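Local coordinates for protein nitrophorin Cim l NP (Cimex lectularius, PDB 2IMQ) that carries nitric oxide on a cysteine-ligated heme b in bed bug saliva and delivers it to the victim during feeding, causing vasodilation, at residues Ala41-Gly46 with Met84-Tyr89; Lys77-Glu82 with Ile118-Thr123; Ser130-Arg135 with Leu166-Asp171. One frame throughout, in Å; residues are numbered along the deposited sequence.

Contact 1 of 3, residues Ala41-Gly46 with Met84-Tyr89; sequences AVAVQG and MGLTVY. With HEM (protoporphyrin IX containing Fe), chain B.
The ring of Tyr-89 receives Val-42 and the heme at its edge: Val-42 CG2 comes to 4.4 Å from Tyr-89 CE1 near the ring plane, and the heme propionate oxygen O2A lies in that plane. Helix 57-70, which carries the proximal ligand Cys-60, also packs on this ring through Phe-64, Gln-65 and Leu-68. The two segments are adjacent antiparallel strands (axes at 174°) in the six-stranded sheet of a DNase I-like beta-sandwich. Val-42 with Thr-87 and Val-44 with Gly-85 form hydrogen-bonded pairs, each closed by two backbone bonds, with Val-42 N 2.9 Å from Thr-87 O. Face by face the chemistry divides. Ala-41, Ala-43, Leu-86 and Val-88 look into the sandwich, where Leu-86 CD1 reaches Ala-43 CB at 4.1 Å. Val-42, Val-44 and Thr-87 look toward the heme. With Val-44 CG1 anti to its carbonyl carbon, that methyl stands 3.6 Å from heme CMB. Thr-87 OG1, hydrogen-bonded to Asn-78, shares a water with Val-42 O. The hydrogen bond from Tyr-89 to the propionate is short, OH donating to heme O2A at 2.6 Å.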
loop_
_atom_site.group_PDB
_atom_site.type_symbol
_atom_site.label_atom_id
_atom_site.label_comp_id
_atom_site.label_asym_id
_atom_site.label_seq_id
_atom_site.Cartn_x
_atom_site.Cartn_y
_atom_site.Cartn_z
ATOM N N ALA A 41 -5.303 5.407 4.230
ATOM C CA ALA A 41 -5.328 3.965 4.134
ATOM C C ALA A 41 -3.971 3.416 4.594
ATOM O O ALA A 41 -2.934 3.988 4.231
ATOM C CB ALA A 41 -5.620 3.519 2.750
ATOM N N VAL A 42 -4.024 2.371 5.390
ATOM C CA VAL A 42 -2.854 1.693 5.942
ATOM C C VAL A 42 -2.856 0.223 5.581
ATOM O O VAL A 42 -3.800 -0.479 5.920
ATOM C CB VAL A 42 -2.852 1.809 7.498
ATOM C CG1 VAL A 42 -1.602 1.155 8.084
ATOM C CG2 VAL A 42 -2.971 3.318 7.907
ATOM N N ALA A 43 -1.823 -0.251 4.915
ATOM C CA ALA A 43 -1.751 -1.645 4.509
ATOM C C ALA A 43 -0.459 -2.219 5.095
ATOM O O ALA A 43 0.629 -1.625 5.015
ATOM C CB ALA A 43 -1.736 -1.812 2.993
ATOM N N VAL A 44 -0.573 -3.398 5.636
ATOM C CA VAL A 44 0.588 -4.133 6.120
ATOM C C VAL A 44 0.588 -5.550 5.586
ATOM O O VAL A 44 -0.457 -6.117 5.261
ATOM C CB VAL A 44 0.693 -4.190 7.638
ATOM C CG1 VAL A 44 1.021 -2.900 8.157
ATOM C CG2 VAL A 44 -0.553 -4.710 8.271
ATOM N N GLN A 45 1.800 -6.092 5.446
ATOM C CA GLN A 45 2.010 -7.453 5.111
ATOM C C GLN A 45 2.909 -8.013 6.153
ATOM O O GLN A 45 3.892 -7.401 6.567
ATOM C CB GLN A 45 2.678 -7.569 3.739
ATOM C CG GLN A 45 3.124 -8.991 3.439
ATOM C CD GLN A 45 3.603 -9.216 2.063
ATOM O OE1 GLN A 45 3.202 -8.535 1.107
ATOM N NE2 GLN A 45 4.419 -10.249 1.946
ATOM N N GLY A 46 2.612 -9.252 6.539
ATOM C CA GLY A 46 3.401 -9.887 7.554
ATOM C C GLY A 46 2.898 -11.273 7.902
ATOM O O GLY A 46 2.414 -12.032 7.047
ATOM N N MET A 84 -2.058 -10.271 5.845
ATOM C CA MET A 84 -2.367 -8.918 5.344
ATOM C C MET A 84 -3.261 -8.162 6.336
ATOM O O MET A 84 -4.076 -8.742 7.023
ATOM C CB MET A 84 -3.102 -8.921 4.021
ATOM C CG MET A 84 -2.337 -9.509 2.821
ATOM S SD MET A 84 -3.313 -9.587 1.386
ATOM C CE MET A 84 -4.166 -11.078 1.766
ATOM N N GLY A 85 -3.138 -6.850 6.335
ATOM C CA GLY A 85 -4.022 -5.970 7.075
ATOM C C GLY A 85 -4.288 -4.738 6.204
ATOM O O GLY A 85 -3.361 -4.179 5.587
ATOM N N LEU A 86 -5.548 -4.296 6.143
ATOM C CA LEU A 86 -5.888 -3.075 5.446
ATOM C C LEU A 86 -6.897 -2.314 6.291
ATOM O O LEU A 86 -7.931 -2.862 6.673
ATOM C CB LEU A 86 -6.546 -3.351 4.094
ATOM C CG LEU A 86 -6.978 -2.166 3.227
ATOM C CD1 LEU A 86 -5.794 -1.261 2.831
ATOM C CD2 LEU A 86 -7.739 -2.671 2.024
ATOM N N THR A 87 -6.596 -1.041 6.528
ATOM C CA THR A 87 -7.484 -0.158 7.282
ATOM C C THR A 87 -7.702 1.087 6.449
ATOM O O THR A 87 -6.742 1.659 5.931
ATOM C CB THR A 87 -6.873 0.177 8.636
ATOM O OG1 THR A 87 -6.523 -1.029 9.319
ATOM C CG2 THR A 87 -7.888 0.925 9.497
ATOM N N VAL A 88 -8.959 1.580 6.412
ATOM C CA VAL A 88 -9.283 2.809 5.741
ATOM C C VAL A 88 -9.992 3.737 6.731
ATOM O O VAL A 88 -10.949 3.297 7.369
ATOM C CB VAL A 88 -10.157 2.567 4.484
ATOM C CG1 VAL A 88 -10.401 3.848 3.794
ATOM C CG2 VAL A 88 -9.437 1.592 3.530
ATOM N N TYR A 89 -9.517 4.968 6.808
ATOM C CA TYR A 89 -10.108 6.015 7.631
ATOM C C TYR A 89 -10.554 7.141 6.724
ATOM O O TYR A 89 -9.938 7.441 5.696
ATOM C CB TYR A 89 -9.057 6.589 8.599
ATOM C CG TYR A 89 -8.455 5.629 9.537
ATOM C CD1 TYR A 89 -7.266 5.010 9.227
ATOM C CD2 TYR A 89 -9.042 5.323 10.745
ATOM C CE1 TYR A 89 -6.675 4.125 10.106
ATOM C CE2 TYR A 89 -8.454 4.445 11.629
ATOM C CZ TYR A 89 -7.241 3.836 11.308
ATOM O OH TYR A 89 -6.671 2.921 12.149
HETATM C CHA HEM B . -5.500 -3.665 13.833
HETATM C CHB HEM B . -1.687 -1.439 11.832
HETATM C CHC HEM B . 1.144 -5.086 13.194
HETATM C CHD HEM B . -2.611 -7.476 14.902
HETATM C C1A HEM B . -4.739 -2.722 13.205
HETATM C C2A HEM B . -5.189 -1.446 12.702
HETATM C C3A HEM B . -4.114 -0.860 12.118
HETATM C C4A HEM B . -2.977 -1.723 12.269
HETATM C CMA HEM B . -4.092 0.514 11.473
HETATM C CAA HEM B . -6.608 -0.840 12.799
HETATM C CBA HEM B . -6.528 0.065 14.058
HETATM C CGA HEM B . -7.875 0.697 14.375
HETATM O O1A HEM B . -8.723 0.015 14.949
HETATM O O2A HEM B . -8.078 1.909 14.113
HETATM C C1B HEM B . -0.603 -2.230 12.048
HETATM C C2B HEM B . 0.747 -1.910 11.652
HETATM C C3B HEM B . 1.544 -2.905 12.026
HETATM C C4B HEM B . 0.721 -3.886 12.687
HETATM C CMB HEM B . 0.977 -0.619 10.951
HETATM C CAB HEM B . 3.043 -3.067 11.828
HETATM C CBB HEM B . 3.830 -2.007 11.597
HETATM C C1C HEM B . 0.429 -6.065 13.821
HETATM C C2C HEM B . 0.916 -7.337 14.292
HETATM C C3C HEM B . -0.132 -7.959 14.824
HETATM C C4C HEM B . -1.307 -7.182 14.581
HETATM C CMC HEM B . 2.378 -7.788 14.375
HETATM C CAC HEM B . -0.128 -9.325 15.494
HETATM C CBC HEM B . 0.257 -10.427 14.853
HETATM C C1D HEM B . -3.723 -6.684 14.718
HETATM C C2D HEM B . -5.068 -7.111 15.017
HETATM C C3D HEM B . -5.947 -5.938 14.723
HETATM C C4D HEM B . -5.078 -4.899 14.237
HETATM C CMD HEM B . -5.504 -8.466 15.574
HETATM C CAD HEM B . -7.476 -5.955 14.893
HETATM C CBD HEM B . -7.728 -6.001 16.392
HETATM C CGD HEM B . -9.159 -5.678 16.691
HETATM O O1D HEM B . -9.506 -5.692 17.917
HETATM O O2D HEM B . -9.916 -5.421 15.710
HETATM N NA HEM B . -3.380 -2.871 12.950
HETATM N NB HEM B . -0.592 -3.455 12.656
HETATM N NC HEM B . -0.923 -6.022 13.983
HETATM N ND HEM B . -3.780 -5.381 14.239
HETATM FE FE HEM B . -2.145 -4.382 13.591
HETATM O O HOH W 1 -4.030 -1.819 8.508
#

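Contact 2 of 3, residues Lys77-Glu82 with Ile118-Thr123; sequences KNTITE and IVTSFT. With HEM (protoporphyrin IX containing Fe), chain B.
A single water joins Thr-79 to Thr-120 where no direct hydrogen bond crosses: it lies 2.6 Å from Thr-79 OG1 and 2.8 Å from Thr-120 OG1, while the two hydroxyl oxygens are 4.3 Å apart. The strand axes run antiparallel at 172° but approach no closer than 8.9 Å, the spacing of strands that face each other from the two sheets of a beta-sandwich. Apolar contact is carried by methyl groups. The side chains of Thr-79 and Ile-118 run antiparallel alongside one another, with Thr-79 CG2 3.9 Å from Ile-118 CG2, and Ile-118 CD1 reaches the carbonyl oxygen Thr-79 O (3.9 Å) and, more loosely, Thr-81 CG2 at 4.4 Å. Beside them Thr-120 CG2 meets Lys-77 CB. The lysine chain then bends at chi2 (70°) and chi4 (46°), which curls its ammonium back to its own strand: NZ donates to Asn-78 O at 2.7 Å, from above the carbonyl plane, and to Thr-79 OG1. On the other face of strand 73-80, Asn-78 and Ile-80 line the heme pocket. Thr-120 OG1 has a further hydrogen bond to Thr-104. The chemistry implies methyl groups in contact, with the buried hydroxyls satisfied by water and neighbouring polar groups.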
loop_
_atom_site.group_PDB
_atom_site.type_symbol
_atom_site.label_atom_id
_atom_site.label_comp_id
_atom_site.label_asym_id
_atom_site.label_seq_id
_atom_site.Cartn_x
_atom_site.Cartn_y
_atom_site.Cartn_z
ATOM N N LYS A 77 -13.167 0.745 7.851
ATOM C CA LYS A 77 -12.988 -0.684 7.979
ATOM C C LYS A 77 -11.528 -1.022 8.319
ATOM O O LYS A 77 -10.595 -0.383 7.831
ATOM C CB LYS A 77 -13.325 -1.382 6.649
ATOM C CG LYS A 77 -13.449 -2.900 6.747
ATOM C CD LYS A 77 -14.702 -3.336 7.529
ATOM C CE LYS A 77 -14.804 -4.890 7.647
ATOM N NZ LYS A 77 -13.588 -5.683 8.027
ATOM N N ASN A 78 -11.344 -2.021 9.168
ATOM C CA ASN A 78 -10.092 -2.801 9.277
ATOM C C ASN A 78 -10.368 -4.210 8.900
ATOM O O ASN A 78 -11.391 -4.794 9.346
ATOM C CB ASN A 78 -9.546 -2.775 10.708
ATOM C CG ASN A 78 -8.433 -3.760 10.948
ATOM O OD1 ASN A 78 -8.641 -4.842 11.507
ATOM N ND2 ASN A 78 -7.245 -3.435 10.454
ATOM N N THR A 79 -9.476 -4.797 8.096
ATOM C CA THR A 79 -9.608 -6.162 7.688
ATOM C C THR A 79 -8.259 -6.807 7.886
ATOM O O THR A 79 -7.265 -6.272 7.406
ATOM C CB THR A 79 -9.985 -6.259 6.225
ATOM O OG1 THR A 79 -11.195 -5.557 5.994
ATOM C CG2 THR A 79 -10.225 -7.702 5.831
ATOM N N ILE A 80 -8.195 -7.934 8.562
ATOM C CA ILE A 80 -6.978 -8.709 8.669
ATOM C C ILE A 80 -7.149 -10.160 8.255
ATOM O O ILE A 80 -8.207 -10.805 8.467
ATOM C CB ILE A 80 -6.339 -8.619 10.077
ATOM C CG1 ILE A 80 -7.264 -9.217 11.132
ATOM C CG2 ILE A 80 -5.944 -7.181 10.393
ATOM C CD1 ILE A 80 -6.661 -9.241 12.549
ATOM N N THR A 81 -6.089 -10.667 7.663
ATOM C CA THR A 81 -5.922 -12.094 7.391
ATOM C C THR A 81 -4.672 -12.556 8.117
ATOM O O THR A 81 -4.099 -11.818 8.925
ATOM C CB THR A 81 -5.845 -12.395 5.892
ATOM O OG1 THR A 81 -4.631 -11.850 5.359
ATOM C CG2 THR A 81 -6.958 -11.743 5.120
ATOM N N GLU A 82 -4.209 -13.760 7.863
ATOM C CA GLU A 82 -2.979 -14.143 8.504
ATOM C C GLU A 82 -1.762 -13.308 8.054
ATOM O O GLU A 82 -0.855 -13.115 8.857
ATOM C CB GLU A 82 -2.714 -15.636 8.332
ATOM C CG GLU A 82 -3.254 -16.465 9.491
ATOM C CD GLU A 82 -2.470 -16.203 10.757
ATOM O OE1 GLU A 82 -1.288 -16.621 10.829
ATOM O OE2 GLU A 82 -3.011 -15.551 11.663
ATOM N N ILE A 118 -7.187 -7.879 -0.418
ATOM C CA ILE A 118 -8.357 -7.217 0.244
ATOM C C ILE A 118 -8.701 -6.009 -0.559
ATOM O O ILE A 118 -7.801 -5.241 -0.951
ATOM C CB ILE A 118 -8.002 -6.789 1.650
ATOM C CG1 ILE A 118 -7.459 -7.959 2.500
ATOM C CG2 ILE A 118 -9.245 -6.150 2.391
ATOM C CD1 ILE A 118 -6.822 -7.555 3.755
ATOM N N VAL A 119 -10.004 -5.779 -0.784
ATOM C CA VAL A 119 -10.424 -4.533 -1.369
ATOM C C VAL A 119 -11.502 -3.904 -0.487
ATOM O O VAL A 119 -12.492 -4.543 -0.228
ATOM C CB VAL A 119 -11.041 -4.687 -2.781
ATOM C CG1 VAL A 119 -11.213 -3.363 -3.398
ATOM C CG2 VAL A 119 -10.230 -5.539 -3.645
ATOM N N THR A 120 -11.299 -2.674 -0.089
ATOM C CA THR A 120 -12.311 -1.899 0.664
ATOM C C THR A 120 -12.699 -0.730 -0.177
ATOM O O THR A 120 -11.859 0.036 -0.654
ATOM C CB THR A 120 -11.702 -1.460 2.010
ATOM O OG1 THR A 120 -11.507 -2.602 2.838
ATOM C CG2 THR A 120 -12.610 -0.498 2.775
ATOM N N SER A 121 -14.026 -0.540 -0.338
ATOM C CA SER A 121 -14.560 0.491 -1.188
ATOM C C SER A 121 -15.679 1.255 -0.463
ATOM O O SER A 121 -16.351 0.726 0.380
ATOM C CB SER A 121 -15.162 -0.104 -2.478
ATOM O OG SER A 121 -14.185 -0.831 -3.218
ATOM N N PHE A 122 -15.870 2.472 -0.867
ATOM C CA PHE A 122 -16.899 3.376 -0.245
ATOM C C PHE A 122 -17.109 4.577 -1.108
ATOM O O PHE A 122 -16.283 4.943 -1.956
ATOM C CB PHE A 122 -16.445 3.806 1.167
ATOM C CG PHE A 122 -15.228 4.700 1.170
ATOM C CD1 PHE A 122 -15.380 6.060 1.165
ATOM C CD2 PHE A 122 -13.917 4.164 1.200
ATOM C CE1 PHE A 122 -14.314 6.893 1.143
ATOM C CE2 PHE A 122 -12.817 5.012 1.174
ATOM C CZ PHE A 122 -13.009 6.366 1.142
ATOM N N THR A 123 -18.267 5.213 -0.910
ATOM C CA THR A 123 -18.614 6.327 -1.735
ATOM C C THR A 123 -18.814 7.561 -0.888
ATOM O O THR A 123 -19.501 7.519 0.128
ATOM C CB THR A 123 -19.945 5.988 -2.448
ATOM O OG1 THR A 123 -19.715 4.955 -3.423
ATOM C CG2 THR A 123 -20.466 7.175 -3.210
HETATM C CHA HEM B . -5.500 -3.665 13.833
HETATM C CHB HEM B . -1.687 -1.439 11.832
HETATM C CHC HEM B . 1.144 -5.086 13.194
HETATM C CHD HEM B . -2.611 -7.476 14.902
HETATM C C1A HEM B . -4.739 -2.722 13.205
HETATM C C2A HEM B . -5.189 -1.446 12.702
HETATM C C3A HEM B . -4.114 -0.860 12.118
HETATM C C4A HEM B . -2.977 -1.723 12.269
HETATM C CMA HEM B . -4.092 0.514 11.473
HETATM C CAA HEM B . -6.608 -0.840 12.799
HETATM C CBA HEM B . -6.528 0.065 14.058
HETATM C CGA HEM B . -7.875 0.697 14.375
HETATM O O1A HEM B . -8.723 0.015 14.949
HETATM O O2A HEM B . -8.078 1.909 14.113
HETATM C C1B HEM B . -0.603 -2.230 12.048
HETATM C C2B HEM B . 0.747 -1.910 11.652
HETATM C C3B HEM B . 1.544 -2.905 12.026
HETATM C C4B HEM B . 0.721 -3.886 12.687
HETATM C CMB HEM B . 0.977 -0.619 10.951
HETATM C CAB HEM B . 3.043 -3.067 11.828
HETATM C CBB HEM B . 3.830 -2.007 11.597
HETATM C C1C HEM B . 0.429 -6.065 13.821
HETATM C C2C HEM B . 0.916 -7.337 14.292
HETATM C C3C HEM B . -0.132 -7.959 14.824
HETATM C C4C HEM B . -1.307 -7.182 14.581
HETATM C CMC HEM B . 2.378 -7.788 14.375
HETATM C CAC HEM B . -0.128 -9.325 15.494
HETATM C CBC HEM B . 0.257 -10.427 14.853
HETATM C C1D HEM B . -3.723 -6.684 14.718
HETATM C C2D HEM B . -5.068 -7.111 15.017
HETATM C C3D HEM B . -5.947 -5.938 14.723
HETATM C C4D HEM B . -5.078 -4.899 14.237
HETATM C CMD HEM B . -5.504 -8.466 15.574
HETATM C CAD HEM B . -7.476 -5.955 14.893
HETATM C CBD HEM B . -7.728 -6.001 16.392
HETATM C CGD HEM B . -9.159 -5.678 16.691
HETATM O O1D HEM B . -9.506 -5.692 17.917
HETATM O O2D HEM B . -9.916 -5.421 15.710
HETATM N NA HEM B . -3.380 -2.871 12.950
HETATM N NB HEM B . -0.592 -3.455 12.656
HETATM N NC HEM B . -0.923 -6.022 13.983
HETATM N ND HEM B . -3.780 -5.381 14.239
HETATM FE FE HEM B . -2.145 -4.382 13.591
HETATM O O HOH W 2 -10.378 -3.133 5.341
#

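Contact 3 of 3, residues Ser130-Arg135 with Leu166-Asp171; sequences SFTTSR and LFWIGD
Packing is tight where Thr-132 meets Trp-168: the threonine CG2 sits over one face of the indole, 3.5 Å from the centroid of the five-membered ring and 15° off its normal, a CH-pi contact. The same indole is fixed at its edge, because NE1 donates to Ser-134 OG at 2.9 Å with the oxygen in the ring plane; Ser-134 OG is bonded in turn to Ala-149 O. Equally close are Phe-131 and Phe-167, which run alongside each other with nearly parallel planes (17°) displaced so that little of one ring covers the other; Phe-131 CE2 comes to 3.4 Å from Phe-167 CD1. These are parallel neighbours in the five-stranded sheet of the DNase I-like sandwich, and Phe-131 also touches Ala-41 of the opposing sheet. A ladder of three backbone bonds joins them, among them Ile-169 N to Thr-132 O at 2.8 Å. A water beside it links Thr-132 OG1, also bonded to Leu-154 O, with Phe-167 O. Thr-133 OG1, placed anti to its backbone N (chi1 -164°), donates to Ile-169 O at 2.6 Å in the carbonyl plane. Past the corner at Gly-170 contact is looser, though still buried: the Asp-171 carboxylate turns to Asn-15 (hydrogen bond) and Arg-175 (salt bridge), and one water between the backbones accepts from Asp-171 N and lies 2.7 Å from Ser-134 O.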
loop_
_atom_site.group_PDB
_atom_site.type_symbol
_atom_site.label_atom_id
_atom_site.label_comp_id
_atom_site.label_asym_id
_atom_site.label_seq_id
_atom_site.Cartn_x
_atom_site.Cartn_y
_atom_site.Cartn_z
ATOM N N SER A 130 -11.822 2.905 -4.044
ATOM C CA SER A 130 -11.449 1.539 -3.731
ATOM C C SER A 130 -9.979 1.549 -3.367
ATOM O O SER A 130 -9.194 2.142 -4.049
ATOM C CB SER A 130 -11.674 0.571 -4.925
ATOM O OG SER A 130 -13.059 0.455 -5.263
ATOM N N PHE A 131 -9.713 0.847 -2.300
ATOM C CA PHE A 131 -8.353 0.568 -1.804
ATOM C C PHE A 131 -8.084 -0.920 -1.754
ATOM O O PHE A 131 -8.838 -1.666 -1.134
ATOM C CB PHE A 131 -8.157 1.151 -0.398
ATOM C CG PHE A 131 -8.181 2.647 -0.377
ATOM C CD1 PHE A 131 -9.392 3.337 -0.357
ATOM C CD2 PHE A 131 -7.021 3.370 -0.520
ATOM C CE1 PHE A 131 -9.398 4.709 -0.378
ATOM C CE2 PHE A 131 -7.034 4.735 -0.536
ATOM C CZ PHE A 131 -8.225 5.412 -0.488
ATOM N N THR A 132 -7.013 -1.359 -2.422
ATOM C CA THR A 132 -6.601 -2.726 -2.479
ATOM C C THR A 132 -5.241 -2.892 -1.844
ATOM O O THR A 132 -4.357 -2.086 -2.043
ATOM C CB THR A 132 -6.523 -3.183 -3.950
ATOM O OG1 THR A 132 -7.830 -3.125 -4.485
ATOM C CG2 THR A 132 -6.008 -4.603 -4.118
ATOM N N THR A 133 -5.105 -3.998 -1.142
ATOM C CA THR A 133 -3.762 -4.546 -0.855
ATOM C C THR A 133 -3.693 -6.019 -1.280
ATOM O O THR A 133 -4.730 -6.680 -1.418
ATOM C CB THR A 133 -3.361 -4.338 0.625
ATOM O OG1 THR A 133 -1.938 -4.540 0.786
ATOM C CG2 THR A 133 -4.037 -5.253 1.559
ATOM N N SER A 134 -2.490 -6.540 -1.488
ATOM C CA SER A 134 -2.336 -7.891 -1.949
ATOM C C SER A 134 -1.020 -8.444 -1.478
ATOM O O SER A 134 -0.105 -7.707 -1.082
ATOM C CB SER A 134 -2.460 -7.936 -3.449
ATOM O OG SER A 134 -1.434 -7.140 -4.061
ATOM N N ARG A 135 -0.917 -9.754 -1.571
ATOM C CA ARG A 135 0.264 -10.471 -1.052
ATOM C C ARG A 135 0.402 -11.758 -1.832
ATOM O O ARG A 135 -0.571 -12.512 -1.974
ATOM C CB ARG A 135 0.079 -10.789 0.436
ATOM C CG ARG A 135 1.191 -11.475 1.145
ATOM C CD ARG A 135 1.366 -12.915 0.877
ATOM N NE ARG A 135 2.146 -13.490 1.957
ATOM C CZ ARG A 135 2.543 -14.739 1.974
ATOM N NH1 ARG A 135 2.160 -15.536 1.004
ATOM N NH2 ARG A 135 3.282 -15.193 2.980
ATOM N N LEU A 166 -8.993 4.749 -7.427
ATOM C CA LEU A 166 -8.471 3.463 -7.030
ATOM C C LEU A 166 -7.040 3.555 -6.622
ATOM O O LEU A 166 -6.224 4.209 -7.275
ATOM C CB LEU A 166 -8.586 2.437 -8.134
ATOM C CG LEU A 166 -10.032 2.199 -8.611
ATOM C CD1 LEU A 166 -10.208 2.953 -9.804
ATOM C CD2 LEU A 166 -10.294 0.733 -8.760
ATOM N N PHE A 167 -6.739 2.895 -5.532
ATOM C CA PHE A 167 -5.359 2.793 -4.993
ATOM C C PHE A 167 -5.043 1.349 -4.673
ATOM O O PHE A 167 -5.882 0.632 -4.155
ATOM C CB PHE A 167 -5.259 3.663 -3.729
ATOM C CG PHE A 167 -5.604 5.111 -4.012
ATOM C CD1 PHE A 167 -6.902 5.585 -3.861
ATOM C CD2 PHE A 167 -4.645 5.984 -4.499
ATOM C CE1 PHE A 167 -7.198 6.907 -4.190
ATOM C CE2 PHE A 167 -4.948 7.297 -4.834
ATOM C CZ PHE A 167 -6.246 7.740 -4.678
ATOM N N TRP A 168 -3.826 0.935 -4.962
ATOM C CA TRP A 168 -3.393 -0.404 -4.670
ATOM C C TRP A 168 -2.058 -0.205 -3.978
ATOM O O TRP A 168 -1.116 0.365 -4.535
ATOM C CB TRP A 168 -3.190 -1.182 -5.965
ATOM C CG TRP A 168 -3.048 -2.671 -5.837
ATOM C CD1 TRP A 168 -2.344 -3.376 -4.941
ATOM C CD2 TRP A 168 -3.705 -3.616 -6.647
ATOM N NE1 TRP A 168 -2.487 -4.726 -5.153
ATOM C CE2 TRP A 168 -3.327 -4.896 -6.213
ATOM C CE3 TRP A 168 -4.570 -3.515 -7.758
ATOM C CZ2 TRP A 168 -3.796 -6.029 -6.801
ATOM C CZ3 TRP A 168 -5.025 -4.676 -8.338
ATOM C CH2 TRP A 168 -4.643 -5.895 -7.853
ATOM N N ILE A 169 -1.996 -0.676 -2.748
ATOM C CA ILE A 169 -0.864 -0.408 -1.836
ATOM C C ILE A 169 -0.415 -1.681 -1.156
ATOM O O ILE A 169 -1.234 -2.480 -0.714
ATOM C CB ILE A 169 -1.227 0.656 -0.780
ATOM C CG1 ILE A 169 -2.489 0.284 0.005
ATOM C CG2 ILE A 169 -1.372 2.010 -1.474
ATOM C CD1 ILE A 169 -2.739 1.290 1.176
ATOM N N GLY A 170 0.894 -1.862 -1.093
ATOM C CA GLY A 170 1.467 -3.018 -0.449
ATOM C C GLY A 170 2.695 -3.442 -1.213
ATOM O O GLY A 170 3.141 -2.797 -2.169
ATOM N N ASP A 171 3.235 -4.550 -0.754
ATOM C CA ASP A 171 4.360 -5.186 -1.406
ATOM C C ASP A 171 3.785 -6.071 -2.506
ATOM O O ASP A 171 3.122 -7.094 -2.214
ATOM C CB ASP A 171 5.200 -5.970 -0.422
ATOM C CG ASP A 171 6.340 -6.719 -1.050
ATOM O OD1 ASP A 171 6.457 -6.684 -2.307
ATOM O OD2 ASP A 171 7.114 -7.322 -0.270
HETATM O O HOH W 3 -8.379 -0.509 -5.435
HETATM O O HOH W 4 1.432 -6.385 0.692
#

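Overall arrangement
All three contacts are buried, but they sit at different levels of one sandwich. Contact 1 lies within the heme-side sheet and contact 3 within the other; contact 2 spans the two, its strand 73-80 neighbouring 84-91 of contact 1 and its strand 116-124 neighbouring 127-135 of contact 3. Direct hydrogen bonds therefore dominate contacts 1 and 3, antiparallel in one and parallel in the other, whereas methyl packing and water serve contact 2, whose centre is farther from the middle of the chain, about 12 Å against 7 and 5 Å. Contact 1 and, from the opposite face of strand 73-80, contact 2 border the heme; contact 3, rich in aromatic rings, does not, but packs on contact 1 through Ala-43 and Thr-133.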